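Local structure of endo-b-1,4-glucanase (Nasutitermes takasagoensis, 1KS8) at residues A[5-9]-A[425-429]; A[16-22]-A[50-55]; A[143-149]-A[187-191]; A[291-296]-A[334-338]. The protein probably hydrolyses internal beta-1,4-glucosidic linkages in cellulose and related beta-glucans, as a termite endoglucanase of glycosyl hydrolase family 9. All coordinates share one frame; numbering follows the deposited sequence.

Interaction 1 of 4, residues A[5-9]-A[425-429]; sequences YKQVL and LAALV
Leu-425 pushes its two methyls against the first helix at neighbouring points: CD1 meets Val-8 CG1 at 3.5 Å, while CD2 reaches CD1 of the Tyr-5 ring at 4.0 Å. The side chains of Val-8 and Leu-425 cross at about a right angle, and a branch of one lands on the forked end of the other. One turn further along, Val-429 does the same job with its own fork. Its CG2 sits 3.8 Å from Tyr-5 CB and its CG1 lies against the aliphatic part of Lys-6; CG1 is anti to the backbone N (chi1 174°), which spreads the two methyls over these successive residues. Leu-9 adds a looser contact, its CD2 coming up to Ala-426 CA.

These are helices 5-18 and 415-430, the first and last of the chain, brought together in the (alpha/alpha)6 barrel of family 9. Here they run roughly antiparallel at 151°, with short-segment axes 9.0 Å apart, and no direct hydrogen bond joins them.

The aromatic component is a CH-pi contact: Leu-428 CD1 stands over one face of the Tyr-5 ring, 4.2 Å from its centroid and displaced toward the rim. At the far end of that ring the hydroxyl is hydrogen-bonded to Asp-336 and Gln-332 of helix 324-341, whose Ile-335 also packs on Leu-425 and Leu-428.

Polar contact is indirect. Lys-6 runs extended to CE and then bends at chi4 (62°), bringing NZ to a water at 2.8 Å, and that water donates to Val-429 O at 2.9 Å.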
loop_
_atom_site.group_PDB
_atom_site.type_symbol
_atom_site.label_atom_id
_atom_site.label_comp_id
_atom_site.label_asym_id
_atom_site.label_seq_id
_atom_site.Cartn_x
_atom_site.Cartn_y
_atom_site.Cartn_z
ATOM N N TYR A 5 0.170 -1.136 -20.326
ATOM C CA TYR A 5 -0.050 -1.475 -18.921
ATOM C C TYR A 5 1.026 -2.391 -18.361
ATOM O O TYR A 5 1.368 -2.302 -17.183
ATOM C CB TYR A 5 -1.424 -2.125 -18.731
ATOM C CG TYR A 5 -2.572 -1.250 -19.167
ATOM C CD1 TYR A 5 -2.809 -0.016 -18.559
ATOM C CD2 TYR A 5 -3.411 -1.643 -20.206
ATOM C CE1 TYR A 5 -3.848 0.804 -18.978
ATOM C CE2 TYR A 5 -4.451 -0.833 -20.634
ATOM C CZ TYR A 5 -4.665 0.390 -20.019
ATOM O OH TYR A 5 -5.685 1.194 -20.465
ATOM N N LYS A 6 1.553 -3.281 -19.194
ATOM C CA LYS A 6 2.604 -4.181 -18.738
ATOM C C LYS A 6 3.809 -3.375 -18.274
ATOM O O LYS A 6 4.397 -3.665 -17.232
ATOM C CB LYS A 6 3.026 -5.132 -19.857
ATOM C CG LYS A 6 1.979 -6.164 -20.235
ATOM C CD LYS A 6 2.490 -7.072 -21.347
ATOM C CE LYS A 6 1.481 -8.158 -21.683
ATOM N NZ LYS A 6 0.194 -7.599 -22.180
ATOM N N GLN A 7 4.179 -2.353 -19.041
ATOM C CA GLN A 7 5.323 -1.540 -18.664
ATOM C C GLN A 7 5.020 -0.638 -17.471
ATOM O O GLN A 7 5.909 -0.368 -16.667
ATOM C CB GLN A 7 5.819 -0.702 -19.847
ATOM C CG GLN A 7 7.114 0.054 -19.547
ATOM C CD GLN A 7 8.233 -0.862 -19.069
ATOM O OE1 GLN A 7 8.855 -0.616 -18.031
ATOM N NE2 GLN A 7 8.499 -1.919 -19.827
ATOM N N VAL A 8 3.783 -0.163 -17.341
ATOM C CA VAL A 8 3.477 0.679 -16.190
ATOM C C VAL A 8 3.583 -0.193 -14.936
ATOM O O VAL A 8 4.044 0.268 -13.893
ATOM C CB VAL A 8 2.074 1.320 -16.288
ATOM C CG1 VAL A 8 1.842 2.242 -15.095
ATOM C CG2 VAL A 8 1.960 2.120 -17.577
ATOM N N LEU A 9 3.173 -1.457 -15.049
ATOM C CA LEU A 9 3.266 -2.393 -13.925
ATOM C C LEU A 9 4.736 -2.545 -13.530
ATOM O O LEU A 9 5.081 -2.492 -12.350
ATOM C CB LEU A 9 2.681 -3.761 -14.307
ATOM C CG LEU A 9 2.801 -4.896 -13.278
ATOM C CD1 LEU A 9 2.228 -4.464 -11.938
ATOM C CD2 LEU A 9 2.062 -6.123 -13.794
ATOM N N LEU A 425 -3.353 -2.469 -12.280
ATOM C CA LEU A 425 -2.603 -2.634 -13.518
ATOM C C LEU A 425 -2.465 -4.118 -13.833
ATOM O O LEU A 425 -2.617 -4.532 -14.981
ATOM C CB LEU A 425 -1.219 -1.992 -13.393
ATOM C CG LEU A 425 -1.201 -0.462 -13.404
ATOM C CD1 LEU A 425 0.151 0.045 -12.928
ATOM C CD2 LEU A 425 -1.509 0.036 -14.811
ATOM N N ALA A 426 -2.175 -4.921 -12.812
ATOM C CA ALA A 426 -2.040 -6.360 -13.005
ATOM C C ALA A 426 -3.356 -6.928 -13.531
ATOM O O ALA A 426 -3.359 -7.803 -14.401
ATOM C CB ALA A 426 -1.668 -7.031 -11.687
ATOM N N ALA A 427 -4.471 -6.429 -13.004
ATOM C CA ALA A 427 -5.788 -6.885 -13.435
ATOM C C ALA A 427 -6.036 -6.511 -14.897
ATOM O O ALA A 427 -6.526 -7.327 -15.678
ATOM C CB ALA A 427 -6.871 -6.278 -12.544
ATOM N N LEU A 428 -5.696 -5.281 -15.269
ATOM C CA LEU A 428 -5.895 -4.846 -16.646
ATOM C C LEU A 428 -5.074 -5.701 -17.604
ATOM O O LEU A 428 -5.543 -6.047 -18.687
ATOM C CB LEU A 428 -5.529 -3.368 -16.795
ATOM C CG LEU A 428 -6.477 -2.422 -16.049
ATOM C CD1 LEU A 428 -5.962 -0.993 -16.145
ATOM C CD2 LEU A 428 -7.882 -2.527 -16.630
ATOM N N VAL A 429 -3.855 -6.051 -17.205
ATOM C CA VAL A 429 -3.011 -6.886 -18.049
ATOM C C VAL A 429 -3.619 -8.283 -18.156
ATOM O O VAL A 429 -3.654 -8.873 -19.238
ATOM C CB VAL A 429 -1.577 -7.010 -17.487
ATOM C CG1 VAL A 429 -0.778 -8.006 -18.318
ATOM C CG2 VAL A 429 -0.894 -5.651 -17.499
HETATM O O HOH W 1 -2.526 -8.022 -21.742
#

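Interaction 2 of 4, residues A[16-22]-A[50-55]; sequences YEAQRSG and GGYFDA
Backbone bonds set the register: Phe-53 N gives a nearly straight bond to Gln-19 O at 2.8 Å, and Ser-21 N answers with one to Gly-51 O at 2.9 Å. Between them Arg-20 and Tyr-52 form a single beta bridge, joining the chain just past helix 5-18 to the loop before strand 60-61.

The side chain of Gln-19 extends this pairing. Bent at chi2 (-61°), it turns NE2 onto a lone pair of Ala-55 O, 2.8 Å away and in the amide's own plane, with a weak second bond to Phe-53 O. Its OE1 accepts from His-360, so both ends of the amide are engaged.

Aromatic contacts occur at two places. The edge of the Tyr-16 ring is directed at a face of Tyr-52, planes at 61°. Farther along, Ser-21 CB lies over Phe-53 in a CH-pi contact, 3.5 Å from the ring centroid.

Two waters add indirect links. One accepts from Arg-20 NE and donates to Tyr-52 OH, a hydroxyl also bonded to Ala-95; another links Ser-21 OG with Gly-50 N.

Ala-55 touches Glu-412, one of two predicted active-site residues, their side chains about 3 Å apart. A flip would set OE1 against Ala-55 O, so the amide is probably held in this orientation, which would help keep the Ala-55 backbone in place beside the probable catalytic site.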
loop_
_atom_site.group_PDB
_atom_site.type_symbol
_atom_site.label_atom_id
_atom_site.label_comp_id
_atom_site.label_asym_id
_atom_site.label_seq_id
_atom_site.Cartn_x
_atom_site.Cartn_y
_atom_site.Cartn_z
ATOM N N TYR A 16 8.618 0.734 -6.034
ATOM C CA TYR A 16 8.811 0.041 -4.770
ATOM C C TYR A 16 10.291 -0.245 -4.510
ATOM O O TYR A 16 10.739 -0.182 -3.369
ATOM C CB TYR A 16 7.944 -1.226 -4.710
ATOM C CG TYR A 16 6.494 -0.895 -4.401
ATOM C CD1 TYR A 16 6.136 -0.352 -3.165
ATOM C CD2 TYR A 16 5.496 -1.054 -5.362
ATOM C CE1 TYR A 16 4.821 0.030 -2.898
ATOM C CE2 TYR A 16 4.177 -0.677 -5.104
ATOM C CZ TYR A 16 3.849 -0.135 -3.872
ATOM O OH TYR A 16 2.552 0.247 -3.616
ATOM N N GLU A 17 11.064 -0.530 -5.557
ATOM C CA GLU A 17 12.493 -0.757 -5.347
ATOM C C GLU A 17 13.114 0.536 -4.814
ATOM O O GLU A 17 14.027 0.499 -3.992
ATOM C CB GLU A 17 13.212 -1.154 -6.646
ATOM C CG GLU A 17 12.905 -2.551 -7.162
ATOM C CD GLU A 17 14.030 -3.120 -8.009
ATOM O OE1 GLU A 17 13.802 -4.136 -8.704
ATOM O OE2 GLU A 17 15.148 -2.561 -7.969
ATOM N N ALA A 18 12.612 1.676 -5.285
ATOM C CA ALA A 18 13.121 2.978 -4.857
ATOM C C ALA A 18 12.766 3.297 -3.407
ATOM O O ALA A 18 13.372 4.182 -2.798
ATOM C CB ALA A 18 12.580 4.079 -5.775
ATOM N N GLN A 19 11.786 2.579 -2.862
ATOM C CA GLN A 19 11.335 2.786 -1.485
ATOM C C GLN A 19 11.976 1.821 -0.493
ATOM O O GLN A 19 11.712 1.890 0.706
ATOM C CB GLN A 19 9.815 2.627 -1.400
ATOM C CG GLN A 19 9.019 3.669 -2.164
ATOM C CD GLN A 19 9.280 5.074 -1.663
ATOM O OE1 GLN A 19 10.062 5.820 -2.252
ATOM N NE2 GLN A 19 8.636 5.441 -0.559
ATOM N N ARG A 20 12.816 0.918 -0.985
ATOM C CA ARG A 20 13.448 -0.057 -0.109
ATOM C C ARG A 20 14.416 0.525 0.911
ATOM O O ARG A 20 15.263 1.362 0.590
ATOM C CB ARG A 20 14.188 -1.108 -0.937
ATOM C CG ARG A 20 13.286 -2.021 -1.728
ATOM C CD ARG A 20 14.103 -2.907 -2.642
ATOM N NE ARG A 20 13.263 -3.883 -3.327
ATOM C CZ ARG A 20 13.720 -4.791 -4.183
ATOM N NH1 ARG A 20 15.015 -4.844 -4.466
ATOM N NH2 ARG A 20 12.882 -5.649 -4.745
ATOM N N SER A 21 14.273 0.066 2.148
ATOM C CA SER A 21 15.144 0.470 3.240
ATOM C C SER A 21 16.033 -0.734 3.558
ATOM O O SER A 21 15.671 -1.876 3.256
ATOM C CB SER A 21 14.310 0.841 4.473
ATOM O OG SER A 21 15.145 1.206 5.561
ATOM N N GLY A 22 17.200 -0.480 4.145
ATOM C CA GLY A 22 18.102 -1.561 4.507
ATOM C C GLY A 22 19.169 -1.882 3.479
ATOM O O GLY A 22 19.536 -1.041 2.661
ATOM N N GLY A 50 15.507 -3.270 6.876
ATOM C CA GLY A 50 14.684 -3.704 5.765
ATOM C C GLY A 50 13.357 -2.975 5.726
ATOM O O GLY A 50 13.205 -1.904 6.321
ATOM N N GLY A 51 12.387 -3.554 5.029
ATOM C CA GLY A 51 11.087 -2.920 4.921
ATOM C C GLY A 51 11.114 -1.750 3.955
ATOM O O GLY A 51 12.122 -1.497 3.290
ATOM N N TYR A 52 10.000 -1.030 3.886
ATOM C CA TYR A 52 9.876 0.116 2.993
ATOM C C TYR A 52 9.795 1.457 3.702
ATOM O O TYR A 52 9.151 1.582 4.745
ATOM C CB TYR A 52 8.605 0.008 2.149
ATOM C CG TYR A 52 8.593 -1.078 1.109
ATOM C CD1 TYR A 52 9.387 -0.982 -0.030
ATOM C CD2 TYR A 52 7.757 -2.183 1.241
ATOM C CE1 TYR A 52 9.349 -1.953 -1.016
ATOM C CE2 TYR A 52 7.710 -3.167 0.258
ATOM C CZ TYR A 52 8.509 -3.043 -0.868
ATOM O OH TYR A 52 8.468 -3.997 -1.856
ATOM N N PHE A 53 10.450 2.456 3.124
ATOM C CA PHE A 53 10.349 3.813 3.637
ATOM C C PHE A 53 8.923 4.152 3.207
ATOM O O PHE A 53 8.479 3.743 2.128
ATOM C CB PHE A 53 11.359 4.726 2.945
ATOM C CG PHE A 53 12.781 4.482 3.367
ATOM C CD1 PHE A 53 13.129 4.473 4.715
ATOM C CD2 PHE A 53 13.781 4.304 2.418
ATOM C CE1 PHE A 53 14.454 4.299 5.114
ATOM C CE2 PHE A 53 15.110 4.131 2.806
ATOM C CZ PHE A 53 15.445 4.129 4.155
ATOM N N ASP A 54 8.202 4.898 4.031
ATOM C CA ASP A 54 6.806 5.187 3.727
ATOM C C ASP A 54 6.483 5.998 2.485
ATOM O O ASP A 54 5.698 5.567 1.640
ATOM C CB ASP A 54 6.143 5.865 4.923
ATOM C CG ASP A 54 4.665 6.105 4.700
ATOM O OD1 ASP A 54 3.916 5.112 4.567
ATOM O OD2 ASP A 54 4.252 7.283 4.643
ATOM N N ALA A 55 7.087 7.174 2.378
ATOM C CA ALA A 55 6.784 8.057 1.266
ATOM C C ALA A 55 8.030 8.772 0.767
ATOM O O ALA A 55 8.954 8.131 0.279
ATOM C CB ALA A 55 5.732 9.065 1.717
HETATM O O HOH W 2 10.497 -4.036 -3.684
HETATM O O HOH W 3 16.455 -0.647 7.309
#

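Interaction 3 of 4, residues A[143-149]-A[187-191]; sequences DTSRPGS and FANNY
A threonine methyl set over the face of a tyrosine in a CH-pi contact is the odd feature here: Thr-144 CG2 stands over Tyr-191, 3.7 Å from the ring centroid and only 17° off the normal. The two side chains run alongside each other in the same direction, and Thr-144 CB joins in, 3.7 Å from Tyr-191 CE1. Thr-144 OG1 takes the crowded position between backbone N and carbonyl carbon (chi1 57°), which places CG2 beside the backbone N, where it can cover the ring. An alanine in place of Tyr-191 would take away the ring beneath Thr-144 and would probably leave that methyl without its aromatic support and the turn less firmly seated.

The turn itself is an Asx motif. Asp-143 OD1 accepts from Arg-146 N at 2.8 Å, and Ser-145 OG meets the same oxygen from above the carboxylate plane. Behind it the Phe-187 ring approaches the backbone, with CZ 3.5 Å from Asp-143 CA.

The loop from strand 139-142 thus passes over the C-terminal end of helix 171-190 before starting helix 149-165, for which Gly-148 is the N-cap. Pro-147 CB rests against Tyr-191 O at 3.3 Å. At the helix start Ser-149 OG donates to a lone pair of Ala-188 O at 2.8 Å, in the carbonyl plane, and also bonds Gly-193 N. A water takes the N-H of Gly-148 and donates to Tyr-191 O at 2.8 Å, while lying over the centre of a Phe-187 face. The side chain of Glu-214, which binds calcium in another structure but not here, is about 6 Å from that of Ser-149.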
loop_
_atom_site.group_PDB
_atom_site.type_symbol
_atom_site.label_atom_id
_atom_site.label_comp_id
_atom_site.label_asym_id
_atom_site.label_seq_id
_atom_site.Cartn_x
_atom_site.Cartn_y
_atom_site.Cartn_z
ATOM N N ASP A 143 2.161 -3.835 22.380
ATOM C CA ASP A 143 2.281 -5.060 23.161
ATOM C C ASP A 143 0.998 -5.252 23.959
ATOM O O ASP A 143 0.017 -4.554 23.724
ATOM C CB ASP A 143 3.505 -5.011 24.091
ATOM C CG ASP A 143 3.588 -3.734 24.904
ATOM O OD1 ASP A 143 2.542 -3.256 25.383
ATOM O OD2 ASP A 143 4.713 -3.215 25.077
ATOM N N THR A 144 0.993 -6.190 24.900
ATOM C CA THR A 144 -0.217 -6.438 25.675
ATOM C C THR A 144 -0.691 -5.259 26.524
ATOM O O THR A 144 -1.885 -5.135 26.791
ATOM C CB THR A 144 -0.062 -7.678 26.581
ATOM O OG1 THR A 144 1.061 -7.505 27.454
ATOM C CG2 THR A 144 0.141 -8.927 25.732
ATOM N N SER A 145 0.229 -4.391 26.935
ATOM C CA SER A 145 -0.140 -3.233 27.751
ATOM C C SER A 145 -0.509 -2.030 26.885
ATOM O O SER A 145 -1.252 -1.147 27.312
ATOM C CB SER A 145 1.009 -2.857 28.692
ATOM O OG SER A 145 2.160 -2.458 27.973
ATOM N N ARG A 146 0.020 -2.008 25.666
ATOM C CA ARG A 146 -0.236 -0.933 24.708
ATOM C C ARG A 146 -0.563 -1.623 23.390
ATOM O O ARG A 146 0.296 -1.765 22.523
ATOM C CB ARG A 146 1.015 -0.069 24.544
ATOM C CG ARG A 146 1.425 0.688 25.795
ATOM C CD ARG A 146 2.801 1.312 25.617
ATOM N NE ARG A 146 3.095 2.311 26.641
ATOM C CZ ARG A 146 2.472 3.481 26.743
ATOM N NH1 ARG A 146 1.517 3.802 25.879
ATOM N NH2 ARG A 146 2.807 4.332 27.702
ATOM N N PRO A 147 -1.822 -2.053 23.221
ATOM C CA PRO A 147 -2.287 -2.747 22.018
ATOM C C PRO A 147 -2.418 -1.945 20.727
ATOM O O PRO A 147 -2.260 -0.728 20.702
ATOM C CB PRO A 147 -3.621 -3.334 22.465
ATOM C CG PRO A 147 -4.144 -2.272 23.363
ATOM C CD PRO A 147 -2.922 -1.906 24.193
ATOM N N GLY A 148 -2.711 -2.667 19.651
ATOM C CA GLY A 148 -2.879 -2.051 18.348
ATOM C C GLY A 148 -3.530 -3.058 17.424
ATOM O O GLY A 148 -2.872 -3.630 16.555
ATOM N N SER A 149 -4.830 -3.274 17.620
ATOM C CA SER A 149 -5.590 -4.233 16.824
ATOM C C SER A 149 -5.555 -3.941 15.333
ATOM O O SER A 149 -5.517 -4.865 14.521
ATOM C CB SER A 149 -7.047 -4.269 17.289
ATOM O OG SER A 149 -7.126 -4.570 18.670
ATOM N N PHE A 187 -3.158 -11.755 18.816
ATOM C CA PHE A 187 -2.735 -10.582 19.568
ATOM C C PHE A 187 -3.728 -9.440 19.324
ATOM O O PHE A 187 -4.218 -8.815 20.264
ATOM C CB PHE A 187 -1.313 -10.186 19.132
ATOM C CG PHE A 187 -0.833 -8.867 19.685
ATOM C CD1 PHE A 187 -1.112 -8.486 20.995
ATOM C CD2 PHE A 187 -0.066 -8.018 18.891
ATOM C CE1 PHE A 187 -0.635 -7.278 21.505
ATOM C CE2 PHE A 187 0.415 -6.810 19.393
ATOM C CZ PHE A 187 0.130 -6.440 20.702
ATOM N N ALA A 188 -4.036 -9.187 18.055
ATOM C CA ALA A 188 -4.964 -8.125 17.682
ATOM C C ALA A 188 -6.366 -8.321 18.255
ATOM O O ALA A 188 -7.002 -7.371 18.706
ATOM C CB ALA A 188 -5.044 -8.021 16.164
ATOM N N ASN A 189 -6.845 -9.558 18.237
ATOM C CA ASN A 189 -8.186 -9.854 18.723
ATOM C C ASN A 189 -8.312 -9.956 20.241
ATOM O O ASN A 189 -9.331 -9.558 20.809
ATOM C CB ASN A 189 -8.688 -11.144 18.069
ATOM C CG ASN A 189 -10.181 -11.332 18.226
ATOM O OD1 ASN A 189 -10.955 -10.389 18.060
ATOM N ND2 ASN A 189 -10.596 -12.556 18.532
ATOM N N ASN A 190 -7.279 -10.485 20.893
ATOM C CA ASN A 190 -7.282 -10.659 22.347
ATOM C C ASN A 190 -6.958 -9.384 23.126
ATOM O O ASN A 190 -7.333 -9.247 24.291
ATOM C CB ASN A 190 -6.282 -11.752 22.737
ATOM C CG ASN A 190 -6.686 -13.125 22.229
ATOM O OD1 ASN A 190 -5.863 -14.042 22.170
ATOM N ND2 ASN A 190 -7.953 -13.278 21.871
ATOM N N TYR A 191 -6.252 -8.461 22.484
ATOM C CA TYR A 191 -5.870 -7.201 23.111
ATOM C C TYR A 191 -6.331 -6.066 22.201
ATOM O O TYR A 191 -5.608 -5.634 21.300
ATOM C CB TYR A 191 -4.352 -7.172 23.311
ATOM C CG TYR A 191 -3.859 -8.299 24.196
ATOM C CD1 TYR A 191 -3.857 -8.172 25.584
ATOM C CD2 TYR A 191 -3.454 -9.516 23.646
ATOM C CE1 TYR A 191 -3.468 -9.233 26.404
ATOM C CE2 TYR A 191 -3.064 -10.583 24.456
ATOM C CZ TYR A 191 -3.075 -10.433 25.832
ATOM O OH TYR A 191 -2.705 -11.491 26.635
HETATM O O HOH W 4 -3.313 -5.543 19.694
#

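Interaction 4 of 4, residues A[291-296]-A[334-338]; sequences TPKGLL and QIDYA
Gln-334 reaches from its helix to the loop and engages the backbone with both ends of its amide. NE2 donates to Gly-294 O at 3.1 Å, almost straight at 173° and exactly in the amide plane; OE1 accepts from Leu-296 N at 2.9 Å, the donor tilted 18° from the carbonyl plane. Two bonds two residues apart fix the rotation of the amide and satisfy backbone groups on both sides of Leu-295. The bend at chi2 (-57°) helps bring the amide round to the loop. A leucine in place of Gln-334 would have neither donor nor acceptor, and would probably leave Gly-294 O and Leu-296 N without these partners.

Beside this, Leu-295 CB sits over the centre of the Tyr-337 ring in a CH-pi contact, 3.7 Å from the centroid, while its CD2 meets Tyr-337 CE1 at 3.8 Å. Lys-293 CB comes to the same ring at its edge, 3.9 Å from CE2. Leu-296 lies across the amide, with CG 3.4 Å from Gln-334 OE1.

The next shell shapes the loop. Thr-291 to Gly-294 is a type I beta turn, closed by Gly-294 N to Thr-291 O, and Thr-291 OG1 accepts from Leu-295 N at 3.1 Å. Asp-399 ties the two sides together through OD1, which is bonded to both Thr-291 OG1 and Tyr-337 OH.

The turn lies in the connection between helices 271-286 and 303-319, held against helix 324-341; Leu-295 and Leu-296 also pack on helix 303-319, and Ile-335 faces helix 415-430.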
loop_
_atom_site.group_PDB
_atom_site.type_symbol
_atom_site.label_atom_id
_atom_site.label_comp_id
_atom_site.label_asym_id
_atom_site.label_seq_id
_atom_site.Cartn_x
_atom_site.Cartn_y
_atom_site.Cartn_z
ATOM N N THR A 291 -14.087 15.089 -11.467
ATOM C CA THR A 291 -13.542 16.302 -12.056
ATOM C C THR A 291 -14.216 16.405 -13.422
ATOM O O THR A 291 -14.791 15.430 -13.908
ATOM C CB THR A 291 -12.019 16.201 -12.265
ATOM O OG1 THR A 291 -11.740 15.206 -13.259
ATOM C CG2 THR A 291 -11.323 15.833 -10.956
ATOM N N PRO A 292 -14.163 17.583 -14.059
ATOM C CA PRO A 292 -14.793 17.728 -15.373
ATOM C C PRO A 292 -14.281 16.705 -16.389
ATOM O O PRO A 292 -15.016 16.284 -17.283
ATOM C CB PRO A 292 -14.441 19.162 -15.763
ATOM C CG PRO A 292 -14.444 19.863 -14.440
ATOM C CD PRO A 292 -13.685 18.885 -13.558
ATOM N N LYS A 293 -13.021 16.304 -16.246
ATOM C CA LYS A 293 -12.433 15.340 -17.166
ATOM C C LYS A 293 -12.686 13.875 -16.810
ATOM O O LYS A 293 -12.152 12.974 -17.456
ATOM C CB LYS A 293 -10.934 15.615 -17.324
ATOM C CG LYS A 293 -10.667 16.929 -18.058
ATOM C CD LYS A 293 -9.190 17.188 -18.295
ATOM C CE LYS A 293 -8.999 18.474 -19.087
ATOM N NZ LYS A 293 -7.565 18.780 -19.352
ATOM N N GLY A 294 -13.492 13.638 -15.777
ATOM C CA GLY A 294 -13.838 12.271 -15.422
ATOM C C GLY A 294 -13.168 11.553 -14.269
ATOM O O GLY A 294 -13.510 10.403 -13.993
ATOM N N LEU A 295 -12.223 12.195 -13.593
ATOM C CA LEU A 295 -11.552 11.543 -12.477
ATOM C C LEU A 295 -12.410 11.555 -11.215
ATOM O O LEU A 295 -12.962 12.589 -10.845
ATOM C CB LEU A 295 -10.221 12.242 -12.175
ATOM C CG LEU A 295 -9.444 11.718 -10.961
ATOM C CD1 LEU A 295 -8.854 10.356 -11.289
ATOM C CD2 LEU A 295 -8.339 12.700 -10.585
ATOM N N LEU A 296 -12.537 10.402 -10.564
ATOM C CA LEU A 296 -13.289 10.333 -9.315
ATOM C C LEU A 296 -12.562 11.242 -8.329
ATOM O O LEU A 296 -11.353 11.110 -8.149
ATOM C CB LEU A 296 -13.286 8.906 -8.760
ATOM C CG LEU A 296 -14.198 7.871 -9.420
ATOM C CD1 LEU A 296 -13.842 6.482 -8.913
ATOM C CD2 LEU A 296 -15.651 8.198 -9.105
ATOM N N GLN A 334 -10.243 5.299 -14.929
ATOM C CA GLN A 334 -9.558 5.926 -13.807
ATOM C C GLN A 334 -8.055 5.721 -13.916
ATOM O O GLN A 334 -7.277 6.657 -13.723
ATOM C CB GLN A 334 -10.095 5.367 -12.488
ATOM C CG GLN A 334 -11.584 5.628 -12.314
ATOM C CD GLN A 334 -11.923 7.106 -12.401
ATOM O OE1 GLN A 334 -11.558 7.887 -11.528
ATOM N NE2 GLN A 334 -12.615 7.496 -13.467
ATOM N N ILE A 335 -7.643 4.498 -14.231
ATOM C CA ILE A 335 -6.227 4.217 -14.395
ATOM C C ILE A 335 -5.716 5.029 -15.588
ATOM O O ILE A 335 -4.648 5.636 -15.526
ATOM C CB ILE A 335 -5.981 2.712 -14.638
ATOM C CG1 ILE A 335 -6.448 1.905 -13.419
ATOM C CG2 ILE A 335 -4.506 2.456 -14.924
ATOM C CD1 ILE A 335 -5.795 2.312 -12.104
ATOM N N ASP A 336 -6.494 5.059 -16.668
ATOM C CA ASP A 336 -6.094 5.810 -17.852
ATOM C C ASP A 336 -5.973 7.307 -17.587
ATOM O O ASP A 336 -5.173 7.989 -18.230
ATOM C CB ASP A 336 -7.064 5.550 -19.006
ATOM C CG ASP A 336 -6.879 4.174 -19.619
ATOM O OD1 ASP A 336 -5.921 3.474 -19.227
ATOM O OD2 ASP A 336 -7.684 3.792 -20.496
ATOM N N TYR A 337 -6.765 7.830 -16.656
ATOM C CA TYR A 337 -6.650 9.245 -16.339
ATOM C C TYR A 337 -5.270 9.454 -15.720
ATOM O O TYR A 337 -4.552 10.383 -16.085
ATOM C CB TYR A 337 -7.742 9.693 -15.360
ATOM C CG TYR A 337 -7.658 11.165 -15.015
ATOM C CD1 TYR A 337 -6.658 11.646 -14.168
ATOM C CD2 TYR A 337 -8.553 12.084 -15.567
ATOM C CE1 TYR A 337 -6.550 13.003 -13.880
ATOM C CE2 TYR A 337 -8.451 13.446 -15.286
ATOM C CZ TYR A 337 -7.447 13.897 -14.442
ATOM O OH TYR A 337 -7.328 15.239 -14.164
ATOM N N ALA A 338 -4.894 8.578 -14.791
ATOM C CA ALA A 338 -3.595 8.687 -14.141
ATOM C C ALA A 338 -2.456 8.579 -15.148
ATOM O O ALA A 338 -1.408 9.204 -14.981
ATOM C CB ALA A 338 -3.446 7.603 -13.077
#

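In the fold
Interactions 1, 2 and 4 are buried, whereas interaction 3 is only partly so, with Thr-144 exposed. Helix 5-18 serves two of them: its beginning packs on the last helix in interaction 1, and its end leads into interaction 2, the most central of the four. Interactions 1 and 4 touch through the Tyr-5 to Asp-336 hydrogen bond and through apolar packing of Ile-335. Interaction 3 lies across the chain's centre from both, with contact centres about 38 and 40 Å away. Chemistry follows the elements joined: helix against helix is mainly apolar, while the three contacts involving loops combine hydrogen bonds to backbone groups with contacts over aromatic faces.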